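Local structure of glycoside hydrolase family 81 (Clostridium thermocellum, 6FOP) at residues 232-243 and 517-526; 118-126 and 134-142. The protein hydrolyses beta-1,3-glucans such as laminarin, as a family 81 glycoside hydrolase of the Clostridium thermocellum cellulosome. All blocks are in the same frame, centred on the assembly; numbering follows the deposited sequence.

Contact 1 sets helix 514-534, which falls within the C-terminal family 81 sequence range, against the hairpin of strands 223-235 and 240-251; its segments lie 274 residues apart in sequence. Contact 2 is local: two neighbouring strands of one hairpin in an eight-stranded antiparallel sheet. Contact 2 is complete before contact 1 begins. Their centres lie about 41 Å apart and their nearest atoms about 19 Å, without touching. Contact 1 is the more central, about 15 Å from the centre of the chain against about 32 Å. The Tyr522 side chain of contact 1 comes within about 9 Å of a bound calcium ion; in contact 2 the Ala125 side chain is about 12 Å from a magnesium ion.

Contact 1. Residues 232-243 and 517-526; sequences WSYNETESTLTT and RDLGIYLYTT
Trp232 and Tyr522 form an offset stack, the indole six-membered ring and the phenol ring having centroids 4.1 Å apart and planes inclined by 11°. CB of Tyr522 lies over the five-membered ring in a CH-pi contact. The indole is brought over the helix by a first torsion setting CG between the backbone N and the carbonyl carbon (chi1 56°), while its far end reaches Leu519, with CZ2 3.8 Å from CD1. Leu241 drops both methyls onto the backbone of Tyr522, its CD2 also meeting CG2 of Ile521. The other branch of Ile521 ends in CD1, which sits almost over the centre of the Tyr234 ring, 3.6 Å from its centroid.

Trp232, Tyr234 and Leu241 come from the inward face of a beta-hairpin, whose strands 232-235 and 240-243 cross helix segment 517-526 nearly at right angles. The hairpin turns through a G1 beta bulge at Ser239 and Thr240 opposite Asn235, and strand 295-301 extends its sheet. Tyr522 also meets the ring of Phe470, a residue of a calcium site.

Toward the polar edge, Arg517 grips Asp518 side-on, NE and NH2 both donating to OD1, each at 2.9 Å. CE2 of Tyr234 lies over one face of the guanidinium, the two planes being 81° apart. OD2 of Asp518 receives two waters, one bound to N of Tyr234 and the other to its O. Two further waters bridge OE1 of Glu236 to the arginine, whose NH1 also forms a salt bridge with Glu509. At the other end, a water joins the hydroxyls of Thr243 and Thr526.

Contact 2. Residues 118-126 and 134-142; sequences SGSGSIKAT and AYFVFTGGN
Strands 121-126 and 134-139 run antiparallel, and the pairs Ser122-Thr139, Lys124-Val137 and Thr126-Tyr135 each exchange two backbone hydrogen bonds, the one from Thr126 N to Tyr135 O measuring 2.7 Å.

The buried face carries Ile123, Ala125, Phe136 and Phe138. CG1 of Ile123 reaches CE2 of Phe138 at 3.7 Å, while its CG2 lies over one face of that ring, offset toward the rim, and also approaches CD2 of Phe136 at 4.0 Å. CB of Ala125 meets CE2 of Phe136 at 3.7 Å. These two strands form a beta-hairpin within an eight-stranded antiparallel sheet, flanked by strands 111-118 and 200-206. From a second sheet, Ile67 and Val91 pack onto the same apolar face.

On the other face the hydroxyls of Ser122 and Thr139 are hydrogen-bonded, OG to OG1 at 2.7 Å; both torsions, 73°, place the oxygen between the backbone N and the carbonyl carbon. A water ties OG of Ser122 to O of Val137. Further along, CG2 of Thr126 meets the Tyr135 ring at its edge, 4.1 Å from CD2, while OG1 of Thr126 is hydrogen-bonded to OD1 of Asp113. The extended Lys124 chain leads away from Val137 to a salt bridge with Asp105. Beyond Thr139, a water links O of Ser120 to O of Gly140.

Contact 1. Residues 232-243 and 517-526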
# COMPACT_ATOMS: atom_id res chain seq x y z
N TRP A 232 7.30 -13.65 2.12
CA TRP A 232 5.92 -14.13 2.11
C TRP A 232 5.81 -15.51 1.50
O TRP A 232 6.67 -15.94 0.72
CB TRP A 232 4.99 -13.17 1.36
CG TRP A 232 5.40 -12.88 -0.02
CD1 TRP A 232 5.10 -13.61 -1.15
CD2 TRP A 232 6.20 -11.78 -0.46
NE1 TRP A 232 5.65 -13.03 -2.24
CE2 TRP A 232 6.33 -11.90 -1.86
CE3 TRP A 232 6.80 -10.68 0.19
CZ2 TRP A 232 7.07 -10.99 -2.61
CZ3 TRP A 232 7.50 -9.79 -0.56
CH2 TRP A 232 7.64 -9.95 -1.95
N SER A 233 4.71 -16.19 1.85
CA SER A 233 4.40 -17.50 1.30
C SER A 233 2.90 -17.70 1.19
O SER A 233 2.18 -17.52 2.18
CB SER A 233 5.02 -18.58 2.20
OG SER A 233 4.69 -19.86 1.70
N TYR A 234 2.43 -18.07 -0.01
CA TYR A 234 1.05 -18.48 -0.24
C TYR A 234 1.03 -19.99 -0.12
O TYR A 234 1.77 -20.69 -0.84
CB TYR A 234 0.61 -18.05 -1.63
CG TYR A 234 -0.70 -18.65 -2.12
CD1 TYR A 234 -1.87 -18.57 -1.37
CD2 TYR A 234 -0.75 -19.32 -3.34
CE1 TYR A 234 -3.08 -19.09 -1.86
CE2 TYR A 234 -1.93 -19.84 -3.83
CZ TYR A 234 -3.08 -19.75 -3.09
OH TYR A 234 -4.25 -20.27 -3.64
N ASN A 235 0.18 -20.49 0.76
CA ASN A 235 -0.08 -21.92 0.89
C ASN A 235 -1.37 -22.26 0.18
O ASN A 235 -2.45 -21.96 0.67
CB ASN A 235 -0.16 -22.32 2.36
CG ASN A 235 -0.23 -23.81 2.55
OD1 ASN A 235 -0.86 -24.51 1.76
ND2 ASN A 235 0.39 -24.31 3.60
N GLU A 236 -1.23 -22.86 -0.99
CA GLU A 236 -2.40 -23.12 -1.83
C GLU A 236 -3.37 -24.11 -1.21
O GLU A 236 -4.59 -23.97 -1.37
CB GLU A 236 -1.99 -23.60 -3.22
CG GLU A 236 -3.16 -23.67 -4.22
CD GLU A 236 -2.71 -24.13 -5.56
OE1 GLU A 236 -1.49 -24.27 -5.77
OE2 GLU A 236 -3.55 -24.40 -6.42
N THR A 237 -2.84 -25.11 -0.53
CA THR A 237 -3.64 -26.11 0.14
C THR A 237 -4.49 -25.49 1.24
O THR A 237 -5.69 -25.76 1.31
CB THR A 237 -2.74 -27.23 0.70
OG1 THR A 237 -2.01 -27.83 -0.39
CG2 THR A 237 -3.57 -28.29 1.41
N GLU A 238 -3.89 -24.60 2.03
CA GLU A 238 -4.56 -23.98 3.19
C GLU A 238 -5.25 -22.64 2.90
O GLU A 238 -5.96 -22.12 3.75
CB GLU A 238 -3.56 -23.86 4.36
CG GLU A 238 -3.09 -25.24 4.84
CD GLU A 238 -2.34 -25.26 6.18
OE1 GLU A 238 -2.27 -24.24 6.90
OE2 GLU A 238 -1.82 -26.34 6.51
N SER A 239 -5.04 -22.09 1.70
CA SER A 239 -5.58 -20.78 1.34
C SER A 239 -5.17 -19.70 2.33
O SER A 239 -5.97 -18.87 2.74
CB SER A 239 -7.11 -20.83 1.14
OG SER A 239 -7.56 -19.75 0.34
N THR A 240 -3.88 -19.69 2.68
CA THR A 240 -3.33 -18.71 3.62
C THR A 240 -2.16 -17.96 3.00
O THR A 240 -1.49 -18.46 2.09
CB THR A 240 -2.82 -19.34 4.92
OG1 THR A 240 -1.83 -20.33 4.60
CG2 THR A 240 -3.95 -19.95 5.69
N LEU A 241 -1.92 -16.77 3.52
CA LEU A 241 -0.79 -15.94 3.13
C LEU A 241 -0.02 -15.58 4.40
O LEU A 241 -0.55 -14.91 5.27
CB LEU A 241 -1.30 -14.72 2.38
CG LEU A 241 -0.34 -13.79 1.64
CD1 LEU A 241 0.38 -12.92 2.64
CD2 LEU A 241 0.63 -14.56 0.78
N THR A 242 1.21 -16.08 4.49
CA THR A 242 2.09 -15.86 5.61
C THR A 242 3.15 -14.83 5.26
O THR A 242 3.75 -14.91 4.18
CB THR A 242 2.76 -17.17 6.00
OG1 THR A 242 1.76 -18.10 6.40
CG2 THR A 242 3.74 -16.96 7.16
N THR A 243 3.34 -13.87 6.14
CA THR A 243 4.42 -12.87 5.99
C THR A 243 5.31 -12.92 7.23
O THR A 243 4.79 -12.92 8.35
CB THR A 243 3.87 -11.45 5.85
OG1 THR A 243 2.87 -11.43 4.82
CG2 THR A 243 4.99 -10.47 5.48
N ARG A 517 2.36 -14.70 -9.31
CA ARG A 517 1.05 -14.91 -8.71
C ARG A 517 1.07 -14.70 -7.19
O ARG A 517 0.24 -14.00 -6.64
CB ARG A 517 0.52 -16.30 -9.01
CG ARG A 517 -0.85 -16.52 -8.45
CD ARG A 517 -1.16 -17.98 -8.36
NE ARG A 517 -0.28 -18.67 -7.43
CZ ARG A 517 -0.21 -19.98 -7.32
NH1 ARG A 517 -0.95 -20.77 -8.09
NH2 ARG A 517 0.63 -20.53 -6.44
N ASP A 518 2.07 -15.28 -6.54
CA ASP A 518 2.13 -15.26 -5.08
C ASP A 518 2.45 -13.86 -4.58
O ASP A 518 1.96 -13.48 -3.51
CB ASP A 518 3.15 -16.27 -4.58
CG ASP A 518 2.72 -17.73 -4.81
OD1 ASP A 518 1.59 -17.98 -5.31
OD2 ASP A 518 3.53 -18.61 -4.48
N LEU A 519 3.24 -13.11 -5.34
CA LEU A 519 3.45 -11.67 -5.10
C LEU A 519 2.10 -10.96 -5.07
O LEU A 519 1.80 -10.17 -4.15
CB LEU A 519 4.34 -11.08 -6.19
CG LEU A 519 4.41 -9.55 -6.30
CD1 LEU A 519 5.14 -8.93 -5.13
CD2 LEU A 519 5.04 -9.13 -7.62
N GLY A 520 1.28 -11.21 -6.08
CA GLY A 520 -0.06 -10.62 -6.12
C GLY A 520 -0.90 -10.97 -4.92
O GLY A 520 -1.61 -10.10 -4.37
N ILE A 521 -0.88 -12.24 -4.52
CA ILE A 521 -1.65 -12.70 -3.38
C ILE A 521 -1.18 -12.00 -2.12
O ILE A 521 -1.99 -11.56 -1.29
CB ILE A 521 -1.67 -14.23 -3.28
CG1 ILE A 521 -2.41 -14.80 -4.49
CG2 ILE A 521 -2.29 -14.69 -1.96
CD1 ILE A 521 -2.34 -16.30 -4.62
N TYR A 522 0.13 -11.88 -1.96
CA TYR A 522 0.73 -11.13 -0.84
C TYR A 522 0.22 -9.69 -0.78
O TYR A 522 -0.28 -9.19 0.26
CB TYR A 522 2.26 -11.21 -0.94
CG TYR A 522 3.03 -10.14 -0.16
CD1 TYR A 522 3.08 -10.17 1.23
CD2 TYR A 522 3.65 -9.08 -0.81
CE1 TYR A 522 3.76 -9.20 1.95
CE2 TYR A 522 4.31 -8.10 -0.08
CZ TYR A 522 4.37 -8.17 1.28
OH TYR A 522 5.02 -7.18 1.98
N LEU A 523 0.36 -8.99 -1.90
CA LEU A 523 -0.06 -7.58 -1.95
C LEU A 523 -1.54 -7.40 -1.72
O LEU A 523 -1.97 -6.55 -0.93
CB LEU A 523 0.37 -6.95 -3.28
CG LEU A 523 1.88 -6.92 -3.54
CD1 LEU A 523 2.17 -6.60 -5.01
CD2 LEU A 523 2.56 -5.90 -2.63
N TYR A 524 -2.33 -8.17 -2.46
CA TYR A 524 -3.78 -8.08 -2.39
C TYR A 524 -4.30 -8.38 -1.00
O TYR A 524 -5.07 -7.60 -0.42
CB TYR A 524 -4.38 -9.08 -3.40
CG TYR A 524 -5.88 -9.20 -3.36
CD1 TYR A 524 -6.71 -8.31 -4.04
CD2 TYR A 524 -6.49 -10.18 -2.60
CE1 TYR A 524 -8.10 -8.43 -3.97
CE2 TYR A 524 -7.87 -10.31 -2.55
CZ TYR A 524 -8.67 -9.43 -3.23
OH TYR A 524 -10.02 -9.57 -3.16
N THR A 525 -3.90 -9.51 -0.44
CA THR A 525 -4.41 -9.94 0.84
C THR A 525 -4.04 -8.94 1.94
O THR A 525 -4.85 -8.58 2.78
CB THR A 525 -3.91 -11.36 1.15
OG1 THR A 525 -4.28 -12.25 0.06
CG2 THR A 525 -4.51 -11.88 2.42
N THR A 526 -2.78 -8.49 1.90
CA THR A 526 -2.32 -7.58 2.94
C THR A 526 -3.01 -6.21 2.81
O THR A 526 -3.51 -5.67 3.80
CB THR A 526 -0.81 -7.43 2.90
OG1 THR A 526 -0.18 -8.71 2.99
CG2 THR A 526 -0.36 -6.57 4.08
O HOH W 1 4.52 -18.51 -1.96
O HOH W 2 2.50 -21.01 -3.64
O HOH W 3 -1.22 -23.51 -8.28
O HOH W 4 0.86 -23.35 -5.67
O HOH W 5 1.80 -8.90 4.90

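Contact 2. Residues 118-126 and 134-142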
# COMPACT_ATOMS: atom_id res chain seq x y z
N SER A 118 29.33 17.23 7.65
CA SER A 118 30.16 18.33 7.19
C SER A 118 31.60 17.79 7.20
O SER A 118 31.85 16.64 7.54
CB SER A 118 30.06 19.49 8.16
OG SER A 118 30.84 19.19 9.31
N GLY A 119 32.54 18.64 6.86
CA GLY A 119 33.94 18.27 6.93
C GLY A 119 34.43 18.01 8.34
O GLY A 119 35.46 17.36 8.50
N SER A 120 33.73 18.51 9.36
CA SER A 120 34.19 18.35 10.74
C SER A 120 33.32 17.45 11.62
O SER A 120 33.52 17.37 12.83
CB SER A 120 34.41 19.73 11.38
OG SER A 120 33.19 20.35 11.68
N GLY A 121 32.35 16.76 11.04
CA GLY A 121 31.54 15.84 11.84
C GLY A 121 30.30 15.32 11.12
O GLY A 121 29.90 15.85 10.09
N SER A 122 29.68 14.31 11.71
CA SER A 122 28.51 13.67 11.07
C SER A 122 27.61 13.01 12.09
O SER A 122 28.03 12.69 13.18
CB SER A 122 28.97 12.64 10.04
OG SER A 122 29.48 11.48 10.66
N ILE A 123 26.35 12.83 11.70
CA ILE A 123 25.42 11.99 12.42
C ILE A 123 24.83 11.02 11.37
O ILE A 123 24.35 11.46 10.32
CB ILE A 123 24.24 12.78 13.03
CG1 ILE A 123 24.76 13.94 13.89
CG2 ILE A 123 23.34 11.86 13.85
CD1 ILE A 123 23.68 14.88 14.34
N LYS A 124 24.81 9.73 11.70
CA LYS A 124 24.11 8.72 10.90
C LYS A 124 22.97 8.24 11.75
O LYS A 124 23.18 7.76 12.86
CB LYS A 124 25.02 7.57 10.52
CG LYS A 124 24.33 6.59 9.56
CD LYS A 124 25.36 5.59 9.03
CE LYS A 124 24.80 4.62 8.03
NZ LYS A 124 25.93 3.82 7.46
N ALA A 125 21.75 8.42 11.25
CA ALA A 125 20.53 8.07 11.97
C ALA A 125 19.81 6.90 11.31
O ALA A 125 19.67 6.89 10.07
CB ALA A 125 19.61 9.27 12.01
N THR A 126 19.41 5.93 12.12
CA THR A 126 18.55 4.84 11.67
C THR A 126 17.16 5.08 12.27
O THR A 126 17.00 5.10 13.51
CB THR A 126 19.06 3.47 12.12
OG1 THR A 126 20.37 3.27 11.59
CG2 THR A 126 18.17 2.32 11.67
N ALA A 134 15.26 4.92 18.08
CA ALA A 134 16.01 5.46 16.94
C ALA A 134 17.49 5.36 17.32
O ALA A 134 17.84 5.52 18.50
CB ALA A 134 15.64 6.88 16.58
N TYR A 135 18.32 5.03 16.35
CA TYR A 135 19.72 4.68 16.59
C TYR A 135 20.64 5.64 15.83
O TYR A 135 20.35 6.01 14.70
CB TYR A 135 20.01 3.26 16.11
CG TYR A 135 19.02 2.21 16.59
CD1 TYR A 135 19.06 1.68 17.85
CD2 TYR A 135 18.01 1.75 15.74
CE1 TYR A 135 18.18 0.72 18.29
CE2 TYR A 135 17.11 0.79 16.16
CZ TYR A 135 17.16 0.28 17.42
OH TYR A 135 16.26 -0.69 17.82
N PHE A 136 21.75 6.03 16.47
CA PHE A 136 22.63 7.05 15.93
C PHE A 136 24.10 6.67 16.08
O PHE A 136 24.48 6.06 17.09
CB PHE A 136 22.41 8.40 16.64
CG PHE A 136 20.97 8.89 16.62
CD1 PHE A 136 20.08 8.51 17.60
CD2 PHE A 136 20.52 9.70 15.59
CE1 PHE A 136 18.75 8.93 17.57
CE2 PHE A 136 19.20 10.11 15.55
CZ PHE A 136 18.32 9.73 16.54
N VAL A 137 24.90 7.08 15.10
CA VAL A 137 26.36 6.99 15.20
C VAL A 137 26.90 8.38 14.87
O VAL A 137 26.50 8.99 13.87
CB VAL A 137 26.93 5.93 14.25
CG1 VAL A 137 28.47 6.02 14.21
CG2 VAL A 137 26.51 4.55 14.73
N PHE A 138 27.79 8.86 15.73
CA PHE A 138 28.41 10.18 15.61
C PHE A 138 29.88 10.09 15.16
O PHE A 138 30.58 9.13 15.51
CB PHE A 138 28.35 10.89 16.97
CG PHE A 138 27.00 11.46 17.27
CD1 PHE A 138 25.93 10.62 17.59
CD2 PHE A 138 26.80 12.81 17.20
CE1 PHE A 138 24.67 11.17 17.79
CE2 PHE A 138 25.55 13.35 17.42
CZ PHE A 138 24.50 12.54 17.73
N THR A 139 30.32 11.08 14.38
CA THR A 139 31.74 11.32 14.22
C THR A 139 32.02 12.81 14.47
O THR A 139 31.16 13.68 14.29
CB THR A 139 32.25 10.98 12.81
OG1 THR A 139 31.79 11.97 11.87
CG2 THR A 139 31.87 9.57 12.41
N GLY A 140 33.20 13.09 15.00
CA GLY A 140 33.68 14.45 15.10
C GLY A 140 33.16 15.24 16.26
O GLY A 140 33.46 16.43 16.36
N GLY A 141 32.40 14.60 17.15
CA GLY A 141 31.83 15.27 18.29
C GLY A 141 30.74 14.50 18.98
O GLY A 141 30.48 13.33 18.67
N ASN A 142 30.05 15.18 19.87
CA ASN A 142 29.14 14.56 20.80
C ASN A 142 27.67 14.82 20.46
O ASN A 142 27.34 15.86 19.90
CB ASN A 142 29.40 15.12 22.19
CG ASN A 142 30.69 14.62 22.78
OD1 ASN A 142 31.03 13.44 22.64
ND2 ASN A 142 31.39 15.49 23.47
O HOH W 6 35.29 17.67 14.55
O HOH W 7 28.32 9.28 11.69